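Local coordinates for ornithine carbamoyltransferase, mitochondrial (Coccidioides immitis, PDB 3SDS), which catalyses the transfer of the carbamoyl group from carbamoyl phosphate to L-ornithine, giving L-citrulline and phosphate on the way to L-arginine, at residues Tyr223-His228 against Gly244-Thr249; Ala207-Gly212 against Gln234-Gly239; Leu164-Ser169 against Leu189-Val194; Trp302-Cys307 against Asp317-Ser322; Asn214-Thr219 against Glu253-Asp258. All coordinates share one frame; numbering follows the deposited sequence.

Interaction 1: residues Tyr223-His228 against Gly244-Thr249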
# COMPACT_ATOMS: atom_id res chain seq x y z
N TYR A 223 26.39 19.47 -22.70
CA TYR A 223 25.34 18.52 -22.34
C TYR A 223 25.41 17.22 -23.16
O TYR A 223 24.39 16.59 -23.47
CB TYR A 223 23.97 19.21 -22.47
CG TYR A 223 23.86 20.40 -21.55
CD1 TYR A 223 24.17 21.68 -22.00
CD2 TYR A 223 23.51 20.24 -20.21
CE1 TYR A 223 24.11 22.77 -21.14
CE2 TYR A 223 23.44 21.31 -19.35
CZ TYR A 223 23.74 22.57 -19.81
OH TYR A 223 23.68 23.63 -18.95
N GLU A 224 26.64 16.83 -23.47
CA GLU A 224 26.93 15.68 -24.31
C GLU A 224 26.90 14.35 -23.55
O GLU A 224 26.91 14.31 -22.33
CB GLU A 224 28.31 15.87 -24.93
CG GLU A 224 28.46 17.15 -25.75
CD GLU A 224 29.05 18.33 -24.97
OE1 GLU A 224 29.08 18.28 -23.72
OE2 GLU A 224 29.48 19.30 -25.63
N ILE A 225 26.85 13.26 -24.30
CA ILE A 225 26.97 11.93 -23.73
C ILE A 225 28.32 11.82 -23.03
O ILE A 225 29.36 12.14 -23.62
CB ILE A 225 26.89 10.84 -24.84
CG1 ILE A 225 25.58 10.97 -25.63
CG2 ILE A 225 27.06 9.45 -24.24
CD1 ILE A 225 25.44 9.99 -26.77
N PRO A 226 28.31 11.41 -21.75
CA PRO A 226 29.55 11.11 -21.02
C PRO A 226 30.36 10.00 -21.70
O PRO A 226 29.79 9.01 -22.16
CB PRO A 226 29.04 10.62 -19.65
CG PRO A 226 27.71 11.24 -19.50
CD PRO A 226 27.13 11.35 -20.88
N SER A 227 31.68 10.16 -21.74
CA SER A 227 32.52 9.22 -22.49
C SER A 227 32.55 7.79 -21.93
O SER A 227 32.83 6.84 -22.68
CB SER A 227 33.92 9.78 -22.70
OG SER A 227 34.50 10.12 -21.47
N HIS A 228 32.24 7.61 -20.65
CA HIS A 228 32.00 6.27 -20.14
C HIS A 228 30.81 5.61 -20.87
O HIS A 228 30.83 4.39 -21.11
CB HIS A 228 31.78 6.25 -18.62
CG HIS A 228 31.43 4.89 -18.09
ND1 HIS A 228 32.33 3.84 -18.09
CD2 HIS A 228 30.27 4.39 -17.60
CE1 HIS A 228 31.75 2.76 -17.60
NE2 HIS A 228 30.50 3.06 -17.30
N GLY A 244 24.23 -0.93 -34.97
CA GLY A 244 23.76 0.45 -35.15
C GLY A 244 24.83 1.52 -34.95
O GLY A 244 25.62 1.46 -33.99
N ASN A 245 24.85 2.52 -35.83
CA ASN A 245 25.89 3.56 -35.81
C ASN A 245 25.55 4.79 -34.98
O ASN A 245 24.39 5.19 -34.92
CB ASN A 245 26.19 3.97 -37.24
CG ASN A 245 26.74 2.83 -38.07
OD1 ASN A 245 27.68 2.14 -37.65
ND2 ASN A 245 26.16 2.61 -39.25
N LEU A 246 26.55 5.38 -34.33
CA LEU A 246 26.36 6.61 -33.53
C LEU A 246 26.84 7.92 -34.16
O LEU A 246 27.97 8.01 -34.66
CB LEU A 246 26.99 6.46 -32.15
CG LEU A 246 26.63 7.58 -31.17
CD1 LEU A 246 25.12 7.62 -30.93
CD2 LEU A 246 27.38 7.42 -29.86
N THR A 247 25.98 8.93 -34.11
CA THR A 247 26.27 10.27 -34.63
C THR A 247 26.05 11.33 -33.54
O THR A 247 25.01 11.33 -32.87
CB THR A 247 25.42 10.56 -35.89
OG1 THR A 247 25.99 9.84 -36.99
CG2 THR A 247 25.35 12.06 -36.24
N GLN A 248 27.04 12.21 -33.37
CA GLN A 248 27.03 13.27 -32.36
C GLN A 248 27.06 14.67 -32.98
O GLN A 248 27.98 14.99 -33.74
CB GLN A 248 28.22 13.11 -31.43
CG GLN A 248 28.31 11.78 -30.72
CD GLN A 248 28.92 11.91 -29.34
OE1 GLN A 248 28.31 12.47 -28.42
NE2 GLN A 248 30.14 11.41 -29.18
N THR A 249 26.07 15.51 -32.66
CA THR A 249 25.98 16.86 -33.26
C THR A 249 25.55 17.95 -32.26
O THR A 249 25.03 17.65 -31.19
CB THR A 249 25.08 16.86 -34.56
OG1 THR A 249 24.94 18.18 -35.09
CG2 THR A 249 23.71 16.32 -34.27
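Ile-225 meets two side chains of the edge strand, Gln-248 and Leu-246, with the branch that ends in CD1. The closer partner is the amide of Gln-248: its OE1 lies alongside the aliphatic branch, 4.1 Å from Ile-225 CD1 and nearly as close to CG1 and CB of the same residue. The side chains meet at a slant, with the end of the glutamine against the flank of the isoleucine. The glutamine CG stands anti to the carbonyl carbon (chi1 -58°), and a bend at chi2 turns the amide across the gap. Leu-246, two residues earlier and therefore on the same side of the strand, adds a looser methyl contact, with its CD2 4.5 Å from Ile-225 CD1.

Both segments belong to the beta-alpha-beta crossover formed by strand 214-218, helix 227-237 and strand 246-249. Ile-225 sits just before the helix, whose N-cap position is taken by Pro-226, and it also touches Val-230 on that helix, while Leu-246 touches Ile-233. A branched, buried isoleucine suits this corner between helix and sheet; glutamine, polar at its end, suits this exposed place on the outer strand. With no hydrogen bond or charge pair across the segments, the contact rests on van der Waals packing, and nothing in it fixes the rotation of the Gln-248 amide.

Interaction 2: residues Ala207-Gly212 against Gln234-Gly239; sequences AATKMG and QKAREG
Neighbouring helices on one face of the Rossmann-like ornithine-binding domain meet here, the C-terminal turn of helix 199-210 bringing Thr-209 and Lys-210 against Ala-236 and Arg-237 near the end of helix 227-237. The backbones come close, with CA of Lys-210 6.5 Å from CA of Ala-236, and the small side chain of Ala-236, directed at the other helix, is what permits such an approach.

Thr-209 makes the closest contact. With OG1 beside the backbone N (chi1 -64°), the methyl CG2 stands anti to that nitrogen, projects toward the other helix and lies 4.3 Å from Ala-236 CB. The same methyl meets Arg-237 CG at 3.9 Å. There the two side chains run at about a right angle: CB of Arg-237 points away from the threonine, and the chain stretches out from CG to NE, so it is the aliphatic base of the arginine, not its guanidinium, that packs. Threonine suits the site because its methyl serves the interface while OG1 turns back to hydrogen-bond Ala-205 O in its own helix. Lys-210 contributes less. Its chain runs out extended as far as CE and turns at the last torsion, which brings NZ to 4.4 Å from Ala-236 CB, but the ammonium is satisfied by a hydrogen bond to Leu-32 O.

A Schellman motif ends the first helix just past the contact. Val-213 N bonds to Ala-208 O, and Gly-212, whose positive phi is easy for a residue without a side chain, gives its N to Thr-209 O at 3.2 Å.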
# COMPACT_ATOMS: atom_id res chain seq x y z
N ALA A 207 20.66 -0.35 -26.71
CA ALA A 207 19.69 -1.25 -27.32
C ALA A 207 19.71 -1.13 -28.84
O ALA A 207 19.94 -2.12 -29.55
CB ALA A 207 18.30 -0.98 -26.76
N ALA A 208 19.49 0.08 -29.35
CA ALA A 208 19.54 0.33 -30.79
C ALA A 208 20.79 -0.25 -31.49
O ALA A 208 20.70 -0.79 -32.61
CB ALA A 208 19.41 1.82 -31.06
N THR A 209 21.95 -0.12 -30.85
CA THR A 209 23.20 -0.68 -31.37
C THR A 209 23.08 -2.19 -31.55
O THR A 209 23.39 -2.72 -32.61
CB THR A 209 24.39 -0.35 -30.47
OG1 THR A 209 24.60 1.07 -30.45
CG2 THR A 209 25.63 -0.99 -30.99
N LYS A 210 22.63 -2.89 -30.51
CA LYS A 210 22.42 -4.35 -30.59
C LYS A 210 21.42 -4.78 -31.67
O LYS A 210 21.52 -5.88 -32.23
CB LYS A 210 21.98 -4.91 -29.23
CG LYS A 210 22.99 -4.73 -28.09
CD LYS A 210 22.43 -5.27 -26.77
CE LYS A 210 23.34 -4.95 -25.58
NZ LYS A 210 24.50 -5.88 -25.45
N MET A 211 20.46 -3.89 -31.98
CA MET A 211 19.40 -4.19 -32.93
C MET A 211 19.66 -3.70 -34.35
O MET A 211 18.78 -3.79 -35.22
CB MET A 211 18.07 -3.62 -32.43
CG MET A 211 17.60 -4.19 -31.08
SD MET A 211 17.06 -5.92 -31.13
CE MET A 211 18.59 -6.76 -30.69
N GLY A 212 20.87 -3.19 -34.60
CA GLY A 212 21.22 -2.69 -35.93
C GLY A 212 20.48 -1.43 -36.32
O GLY A 212 20.29 -1.17 -37.51
N GLN A 234 30.15 1.37 -27.70
CA GLN A 234 31.18 0.80 -28.54
C GLN A 234 31.37 -0.69 -28.19
O GLN A 234 31.40 -1.51 -29.09
CB GLN A 234 32.47 1.62 -28.44
CG GLN A 234 33.43 1.46 -29.61
CD GLN A 234 33.04 2.26 -30.85
OE1 GLN A 234 32.33 3.27 -30.77
NE2 GLN A 234 33.52 1.81 -32.01
N LYS A 235 31.44 -1.02 -26.90
CA LYS A 235 31.58 -2.44 -26.47
C LYS A 235 30.40 -3.32 -26.88
O LYS A 235 30.56 -4.51 -27.18
CB LYS A 235 31.81 -2.57 -24.95
N ALA A 236 29.21 -2.70 -26.90
CA ALA A 236 27.99 -3.35 -27.39
C ALA A 236 28.05 -3.72 -28.88
O ALA A 236 27.31 -4.60 -29.34
CB ALA A 236 26.78 -2.50 -27.08
N ARG A 237 28.95 -3.08 -29.64
CA ARG A 237 29.14 -3.43 -31.05
C ARG A 237 29.64 -4.85 -31.27
O ARG A 237 29.23 -5.50 -32.22
CB ARG A 237 30.06 -2.44 -31.74
CG ARG A 237 29.33 -1.22 -32.24
CD ARG A 237 30.26 -0.04 -32.45
NE ARG A 237 29.69 0.88 -33.43
CZ ARG A 237 29.88 0.76 -34.75
NH1 ARG A 237 30.63 -0.23 -35.23
NH2 ARG A 237 29.32 1.64 -35.59
N GLU A 238 30.51 -5.32 -30.37
CA GLU A 238 31.17 -6.63 -30.47
C GLU A 238 30.23 -7.85 -30.72
O GLU A 238 29.26 -8.07 -29.98
CB GLU A 238 32.02 -6.84 -29.22
CG GLU A 238 32.96 -8.04 -29.22
CD GLU A 238 34.32 -7.70 -28.62
OE1 GLU A 238 34.48 -6.56 -28.11
OE2 GLU A 238 35.24 -8.56 -28.67
N GLY A 239 30.54 -8.62 -31.76
CA GLY A 239 29.76 -9.82 -32.10
C GLY A 239 28.45 -9.65 -32.87
O GLY A 239 27.75 -10.64 -33.09

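Interaction 3: residues Leu164-Ser169 against Leu189-Val194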
# COMPACT_ATOMS: atom_id res chain seq x y z
N LEU A 164 9.46 -2.19 -27.82
CA LEU A 164 8.14 -2.81 -28.03
C LEU A 164 7.30 -1.92 -28.91
O LEU A 164 6.61 -2.41 -29.82
CB LEU A 164 7.40 -3.02 -26.70
CG LEU A 164 5.96 -3.60 -26.77
CD1 LEU A 164 5.86 -4.86 -27.66
CD2 LEU A 164 5.41 -3.91 -25.40
N THR A 165 7.34 -0.61 -28.64
CA THR A 165 6.50 0.34 -29.33
C THR A 165 6.93 0.43 -30.78
O THR A 165 6.10 0.37 -31.68
CB THR A 165 6.58 1.73 -28.68
OG1 THR A 165 6.47 1.60 -27.26
CG2 THR A 165 5.47 2.62 -29.18
N ILE A 166 8.25 0.56 -30.99
CA ILE A 166 8.82 0.68 -32.34
C ILE A 166 8.46 -0.56 -33.16
O ILE A 166 7.96 -0.44 -34.28
CB ILE A 166 10.37 1.00 -32.29
CG1 ILE A 166 10.63 2.36 -31.63
CG2 ILE A 166 11.04 0.93 -33.69
CD1 ILE A 166 12.06 2.58 -31.13
N HIS A 167 8.68 -1.74 -32.57
CA HIS A 167 8.35 -3.04 -33.17
C HIS A 167 6.88 -3.21 -33.63
O HIS A 167 6.63 -3.89 -34.63
CB HIS A 167 8.75 -4.18 -32.22
CG HIS A 167 8.33 -5.55 -32.66
ND1 HIS A 167 7.28 -6.24 -32.07
CD2 HIS A 167 8.82 -6.38 -33.61
CE1 HIS A 167 7.14 -7.42 -32.65
NE2 HIS A 167 8.06 -7.53 -33.59
N GLU A 168 5.93 -2.62 -32.91
CA GLU A 168 4.51 -2.66 -33.28
C GLU A 168 4.18 -1.73 -34.45
O GLU A 168 3.37 -2.06 -35.33
CB GLU A 168 3.65 -2.21 -32.11
CG GLU A 168 3.30 -3.25 -31.07
CD GLU A 168 2.46 -2.65 -29.93
OE1 GLU A 168 2.50 -1.40 -29.70
OE2 GLU A 168 1.76 -3.45 -29.26
N SER A 169 4.79 -0.55 -34.43
CA SER A 169 4.43 0.52 -35.34
C SER A 169 5.04 0.31 -36.71
O SER A 169 4.47 0.72 -37.71
CB SER A 169 4.82 1.87 -34.76
OG SER A 169 4.61 2.90 -35.72
N LEU A 189 16.91 1.27 -39.61
CA LEU A 189 16.13 2.40 -39.10
C LEU A 189 16.98 3.53 -38.53
O LEU A 189 18.13 3.32 -38.14
CB LEU A 189 15.15 1.92 -38.05
CG LEU A 189 13.70 1.88 -38.50
CD1 LEU A 189 13.53 1.14 -39.84
CD2 LEU A 189 12.86 1.25 -37.40
N LYS A 190 16.42 4.74 -38.49
CA LYS A 190 17.09 5.89 -37.89
C LYS A 190 16.27 6.46 -36.73
O LYS A 190 15.07 6.72 -36.89
CB LYS A 190 17.34 6.98 -38.92
CG LYS A 190 18.64 7.70 -38.68
CD LYS A 190 18.60 9.19 -38.97
CE LYS A 190 20.03 9.70 -39.05
NZ LYS A 190 20.27 11.00 -38.35
N ILE A 191 16.94 6.68 -35.60
CA ILE A 191 16.35 7.41 -34.46
C ILE A 191 17.09 8.75 -34.24
O ILE A 191 18.31 8.80 -34.22
CB ILE A 191 16.31 6.54 -33.13
CG1 ILE A 191 15.43 5.30 -33.30
CG2 ILE A 191 15.83 7.36 -31.92
CD1 ILE A 191 15.53 4.31 -32.15
N ALA A 192 16.34 9.82 -34.09
CA ALA A 192 16.94 11.10 -33.78
C ALA A 192 16.52 11.56 -32.40
O ALA A 192 15.32 11.73 -32.12
CB ALA A 192 16.55 12.13 -34.83
N TRP A 193 17.51 11.75 -31.55
CA TRP A 193 17.31 12.30 -30.22
C TRP A 193 17.67 13.79 -30.22
O TRP A 193 18.79 14.18 -30.59
CB TRP A 193 18.17 11.55 -29.20
CG TRP A 193 18.01 12.07 -27.80
CD1 TRP A 193 18.47 13.28 -27.29
CD2 TRP A 193 17.31 11.43 -26.74
NE1 TRP A 193 18.09 13.41 -25.98
CE2 TRP A 193 17.38 12.29 -25.61
CE3 TRP A 193 16.62 10.21 -26.63
CZ2 TRP A 193 16.79 11.95 -24.37
CZ3 TRP A 193 16.03 9.88 -25.41
CH2 TRP A 193 16.13 10.75 -24.30
N VAL A 194 16.73 14.64 -29.80
CA VAL A 194 16.98 16.09 -29.73
C VAL A 194 16.71 16.59 -28.31
O VAL A 194 15.57 16.54 -27.84
CB VAL A 194 16.13 16.89 -30.77
CG1 VAL A 194 16.42 18.39 -30.69
CG2 VAL A 194 16.39 16.39 -32.17
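The last turns of helix 156-169 stand off from the start of strand 190-194, the nearest CA pair, Ile-166 and Leu-189, being 10.1 Å apart, so long aliphatic side chains have to fill the interval. Ile-166 does this with both of its branches. CG2, anti to the backbone N, reaches Leu-189, whose CD2 lies 4.1 Å from it; the two side chains lie side by side and run in opposite senses. The longer branch leads through CG1, which is anti to the carbonyl carbon (chi1 -64°), and continues extended to CD1, which meets Ile-191 CD1 at 4.0 Å. Here the terminal methyls of two isoleucines come together at an angle. Leu-189 and Ile-191, alternate residues in the chain, both direct their side chains at the helix, and the forked Ile-166 spans the two.

The helix lies in the carbamoyl-phosphate-binding half of the sequence, with Gln-158, which probably binds carbamoyl phosphate, near its start, whereas the strand is the central one of the ornithine-binding domain. The contact thus joins the connecting helix to the sheet of the second domain, as is usual in transcarbamylases. Helix 327-347 packs on another side of this helix, where Leu-164 meets Trp-336, and Met-305 of strand 303-306, two places along the sheet, also touches Ile-166.

Since every group that meets across the gap is a methyl, the join is purely apolar: it rests on van der Waals and hydrophobic contact and has no directional bond between helix and strand here.

Interaction 4: residues Trp302-Cys307 against Asp317-Ser322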
# COMPACT_ATOMS: atom_id res chain seq x y z
N TRP A 302 7.48 10.54 -40.32
CA TRP A 302 8.21 10.42 -39.06
C TRP A 302 7.27 10.40 -37.85
O TRP A 302 6.22 11.05 -37.86
CB TRP A 302 9.26 11.53 -38.91
CG TRP A 302 8.68 12.92 -38.80
CD1 TRP A 302 8.30 13.72 -39.83
CD2 TRP A 302 8.41 13.64 -37.60
NE1 TRP A 302 7.81 14.91 -39.35
CE2 TRP A 302 7.86 14.89 -37.98
CE3 TRP A 302 8.56 13.36 -36.23
CZ2 TRP A 302 7.47 15.85 -37.05
CZ3 TRP A 302 8.18 14.32 -35.30
CH2 TRP A 302 7.63 15.56 -35.72
N LYS A 303 7.65 9.64 -36.83
CA LYS A 303 6.82 9.43 -35.65
C LYS A 303 7.47 10.08 -34.42
O LYS A 303 8.68 10.26 -34.39
CB LYS A 303 6.63 7.93 -35.41
CG LYS A 303 6.01 7.13 -36.57
CD LYS A 303 4.52 7.43 -36.70
CE LYS A 303 3.76 6.31 -37.38
NZ LYS A 303 3.43 6.59 -38.81
N PHE A 304 6.68 10.39 -33.41
CA PHE A 304 7.19 11.08 -32.23
C PHE A 304 7.08 10.25 -30.94
O PHE A 304 6.07 9.57 -30.70
CB PHE A 304 6.49 12.43 -32.06
CG PHE A 304 6.91 13.16 -30.81
CD1 PHE A 304 8.16 13.78 -30.74
CD2 PHE A 304 6.06 13.22 -29.71
CE1 PHE A 304 8.55 14.46 -29.59
CE2 PHE A 304 6.44 13.89 -28.55
CZ PHE A 304 7.69 14.50 -28.49
N MET A 305 8.13 10.35 -30.11
CA MET A 305 8.25 9.62 -28.83
C MET A 305 8.87 10.48 -27.70
O MET A 305 9.84 11.21 -27.92
CB MET A 305 9.08 8.35 -29.03
CG MET A 305 8.38 7.27 -29.85
SD MET A 305 9.37 5.78 -30.12
CE MET A 305 9.45 5.17 -28.44
N HIS A 306 8.29 10.36 -26.50
CA HIS A 306 8.67 11.09 -25.29
C HIS A 306 8.20 10.19 -24.13
O HIS A 306 7.09 9.68 -24.14
CB HIS A 306 7.92 12.43 -25.28
CG HIS A 306 8.33 13.39 -24.18
ND1 HIS A 306 8.55 13.00 -22.88
CD2 HIS A 306 8.47 14.73 -24.20
CE1 HIS A 306 8.86 14.06 -22.15
NE2 HIS A 306 8.81 15.12 -22.92
N CYS A 307 9.03 9.95 -23.12
CA CYS A 307 8.66 8.97 -22.09
C CYS A 307 7.81 9.49 -20.92
O CYS A 307 7.53 8.73 -19.98
CB CYS A 307 9.90 8.27 -21.55
SG CYS A 307 10.93 9.36 -20.58
N ASP A 317 2.49 21.48 -28.92
CA ASP A 317 1.17 20.85 -28.77
C ASP A 317 0.71 20.18 -30.05
O ASP A 317 0.17 19.07 -30.03
CB ASP A 317 0.13 21.89 -28.32
CG ASP A 317 -0.15 21.84 -26.83
OD1 ASP A 317 0.60 21.17 -26.08
OD2 ASP A 317 -1.13 22.46 -26.39
N GLU A 318 0.93 20.88 -31.16
CA GLU A 318 0.60 20.38 -32.49
C GLU A 318 1.25 19.01 -32.75
O GLU A 318 0.57 18.09 -33.23
CB GLU A 318 1.04 21.39 -33.54
CG GLU A 318 0.84 20.94 -34.97
CD GLU A 318 1.97 21.40 -35.87
OE1 GLU A 318 3.15 21.34 -35.43
OE2 GLU A 318 1.68 21.83 -37.01
N VAL A 319 2.53 18.86 -32.40
CA VAL A 319 3.25 17.59 -32.58
C VAL A 319 2.77 16.53 -31.60
O VAL A 319 2.45 15.41 -32.01
CB VAL A 319 4.79 17.74 -32.45
CG1 VAL A 319 5.48 16.38 -32.43
CG2 VAL A 319 5.34 18.58 -33.59
N PHE A 320 2.69 16.90 -30.32
CA PHE A 320 2.37 15.97 -29.23
C PHE A 320 1.07 15.22 -29.47
O PHE A 320 0.99 14.02 -29.20
CB PHE A 320 2.32 16.72 -27.88
CG PHE A 320 2.35 15.83 -26.65
CD1 PHE A 320 3.51 15.13 -26.30
CD2 PHE A 320 1.22 15.72 -25.83
CE1 PHE A 320 3.55 14.32 -25.15
CE2 PHE A 320 1.25 14.91 -24.68
CZ PHE A 320 2.41 14.20 -24.33
N TYR A 321 0.07 15.93 -30.00
CA TYR A 321 -1.27 15.38 -30.15
C TYR A 321 -1.62 14.95 -31.57
O TYR A 321 -2.75 14.51 -31.81
CB TYR A 321 -2.33 16.35 -29.62
CG TYR A 321 -2.29 16.56 -28.12
CD1 TYR A 321 -2.52 15.50 -27.25
CD2 TYR A 321 -2.02 17.82 -27.58
CE1 TYR A 321 -2.48 15.68 -25.89
CE2 TYR A 321 -1.97 18.01 -26.20
CZ TYR A 321 -2.21 16.94 -25.36
OH TYR A 321 -2.18 17.10 -24.00
N SER A 322 -0.68 15.05 -32.51
CA SER A 322 -0.92 14.56 -33.87
C SER A 322 -1.00 13.03 -33.94
O SER A 322 -0.69 12.31 -32.96
CB SER A 322 0.13 15.10 -34.85
OG SER A 322 1.44 14.70 -34.52
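Phe-304 and Val-319 are brought together by similar torsions: the ring of Phe-304 stands anti to the backbone N (chi1 177°), as does CG1 of Val-319 (chi1 171°), so the ring and the methyl both extend into the space between strand 303-306 and helix 317-320. This strand is an outer one of the parallel, Rossmann-like sheet in the ornithine-binding domain. It leads into the His-Cys-Leu-Pro signature of OTCases, whose Cys-307 is the probable proton acceptor.

Val-319 CG1 sits over one face of the Phe-304 ring in a CH-pi contact, 4.2 Å from the centroid and 23° off the normal. Its nearest ring atom is Phe-304 CG at 3.9 Å, which shows the methyl displaced toward the rim nearest the backbone. The same methyl reaches Trp-302, with CH2 of the indole 4.0 Å from Val-319 CG1, so one small branched residue fits between two aromatic neighbours. Phe-320 supplies a third ring: although its CB points away from the strand, the ring swings back, and Phe-304 CE2 approaches its edge, 3.9 Å from Phe-320 CD1.

Large rings suit this buried join because they fill the gap between a strand and a single short helical turn. Beyond it, Phe-320 receives a cation-pi contact from Arg-310 and packs on Asp-113 of a second subunit, placing the helix at the trimer interface. The turn closes where Ser-322 OG donates a 2.8 Å hydrogen bond to Val-319 O, an oxygen that also accepts Ser-322 N from the same face of the carbonyl plane.

Interaction 5: residues Asn214-Thr219 against Glu253-Asp258; sequences NVAVAT and EVAVKD
Three alanines make the contact, Ala-216 and Ala-218 on strand 214-218 and Ala-255 of the short helix 252-255, within the Rossmann-like ornithine-binding domain. Ala-255 CB points at the strand and lies 3.8 Å from Ala-218 CB and 4.4 Å from Ala-216 CB, so one methyl spans two alternate positions that face the same side of the sheet. The Ala-216 methyl, CB, also comes within 4.1 Å of Ala-255 O. Alanine suits this approach: CA of Ala-216 and CA of Ala-255 are 5.5 Å apart, and a lone methyl on each side fits that spacing.

In the next shell, Thr-249 of strand 246-249 touches both Ala-218 and Ala-255, extending the packing to the next strand, while Thr-247 lies against Ala-216. On the reverse side of the strand, Val-215 and Val-217 pack on helix 199-210 through Ala-208 and Leu-201, so the strand is sandwiched between helices. The carbonyl of Ala-255 is held from the neighbouring strand 190-194, where Lys-190 NZ makes a hydrogen bond to Ala-255 O.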
# COMPACT_ATOMS: atom_id res chain seq x y z
N ASN A 214 20.28 2.76 -36.37
CA ASN A 214 21.11 4.00 -36.33
C ASN A 214 20.55 5.11 -35.44
O ASN A 214 19.36 5.41 -35.49
CB ASN A 214 21.36 4.53 -37.74
CG ASN A 214 22.10 3.52 -38.64
OD1 ASN A 214 23.06 2.86 -38.20
ND2 ASN A 214 21.66 3.40 -39.89
N VAL A 215 21.40 5.71 -34.61
CA VAL A 215 20.98 6.75 -33.67
C VAL A 215 21.80 8.00 -33.90
O VAL A 215 23.03 7.89 -34.07
CB VAL A 215 21.21 6.33 -32.19
CG1 VAL A 215 20.82 7.47 -31.24
CG2 VAL A 215 20.43 5.08 -31.86
N ALA A 216 21.16 9.17 -33.89
CA ALA A 216 21.88 10.47 -34.02
C ALA A 216 21.47 11.43 -32.92
O ALA A 216 20.29 11.59 -32.64
CB ALA A 216 21.63 11.08 -35.38
N VAL A 217 22.44 12.08 -32.27
CA VAL A 217 22.15 12.81 -31.03
C VAL A 217 22.52 14.29 -31.08
O VAL A 217 23.70 14.65 -31.18
CB VAL A 217 22.85 12.15 -29.79
CG1 VAL A 217 22.59 12.95 -28.52
CG2 VAL A 217 22.38 10.70 -29.60
N ALA A 218 21.50 15.15 -30.99
CA ALA A 218 21.74 16.60 -30.96
C ALA A 218 21.58 17.12 -29.54
O ALA A 218 20.54 16.91 -28.90
CB ALA A 218 20.81 17.32 -31.93
N THR A 219 22.64 17.77 -29.05
CA THR A 219 22.67 18.38 -27.72
C THR A 219 23.46 19.69 -27.76
O THR A 219 24.35 19.85 -28.60
CB THR A 219 23.35 17.49 -26.62
OG1 THR A 219 24.77 17.48 -26.81
CG2 THR A 219 22.81 16.05 -26.60
N GLU A 253 18.91 20.45 -36.78
CA GLU A 253 18.60 20.23 -38.20
C GLU A 253 19.48 19.12 -38.85
O GLU A 253 19.07 18.50 -39.85
CB GLU A 253 18.68 21.56 -38.97
N VAL A 254 20.65 18.86 -38.27
CA VAL A 254 21.55 17.81 -38.78
C VAL A 254 21.08 16.44 -38.33
O VAL A 254 21.06 15.50 -39.12
CB VAL A 254 23.03 18.02 -38.32
CG1 VAL A 254 23.93 16.89 -38.83
CG2 VAL A 254 23.56 19.36 -38.80
N ALA A 255 20.71 16.33 -37.06
CA ALA A 255 20.27 15.06 -36.50
C ALA A 255 19.03 14.52 -37.22
O ALA A 255 18.99 13.35 -37.59
CB ALA A 255 20.01 15.17 -35.01
N VAL A 256 18.04 15.37 -37.44
CA VAL A 256 16.74 14.91 -37.95
C VAL A 256 16.75 14.37 -39.38
O VAL A 256 15.78 13.75 -39.81
CB VAL A 256 15.61 15.98 -37.78
CG1 VAL A 256 15.24 16.12 -36.30
CG2 VAL A 256 16.04 17.32 -38.36
N LYS A 257 17.86 14.60 -40.10
CA LYS A 257 17.99 14.17 -41.50
C LYS A 257 17.68 12.68 -41.67
O LYS A 257 18.33 11.82 -41.06
CB LYS A 257 19.39 14.50 -42.06
N ASP A 258 16.66 12.40 -42.48
CA ASP A 258 16.27 11.01 -42.81
C ASP A 258 15.87 10.14 -41.60
O ASP A 258 16.03 8.91 -41.62
CB ASP A 258 17.35 10.32 -43.67
CG ASP A 258 17.53 10.97 -45.04
OD1 ASP A 258 16.51 11.38 -45.66
OD2 ASP A 258 18.70 11.08 -45.51

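In the fold
Interactions 1, 3, 4 and 5 all reach one five-stranded parallel sheet, ordered 246-249, 214-218, 190-194, 261-264, 303-306, and interaction 2 pairs two helices beside it. Along the chain interaction 3 closes first; interaction 2 crosses both 1 and 5, while 1 falls within the span of 5, and interaction 4 follows. Interactions 1 and 5, centres about 11 Å apart, are linked by backbone bonds between neighbouring strands; interactions 2 and 4, centres about 27 Å apart, are the most distant pair. Helix 227-237 serves interactions 1 and 2. Interaction 3, its centre about 12 Å from that of interaction 4, brings in the helix from the carbamoyl-phosphate half. The set spans the sheet from one outer strand to the other, the latter leading to Cys-307, the probable proton acceptor.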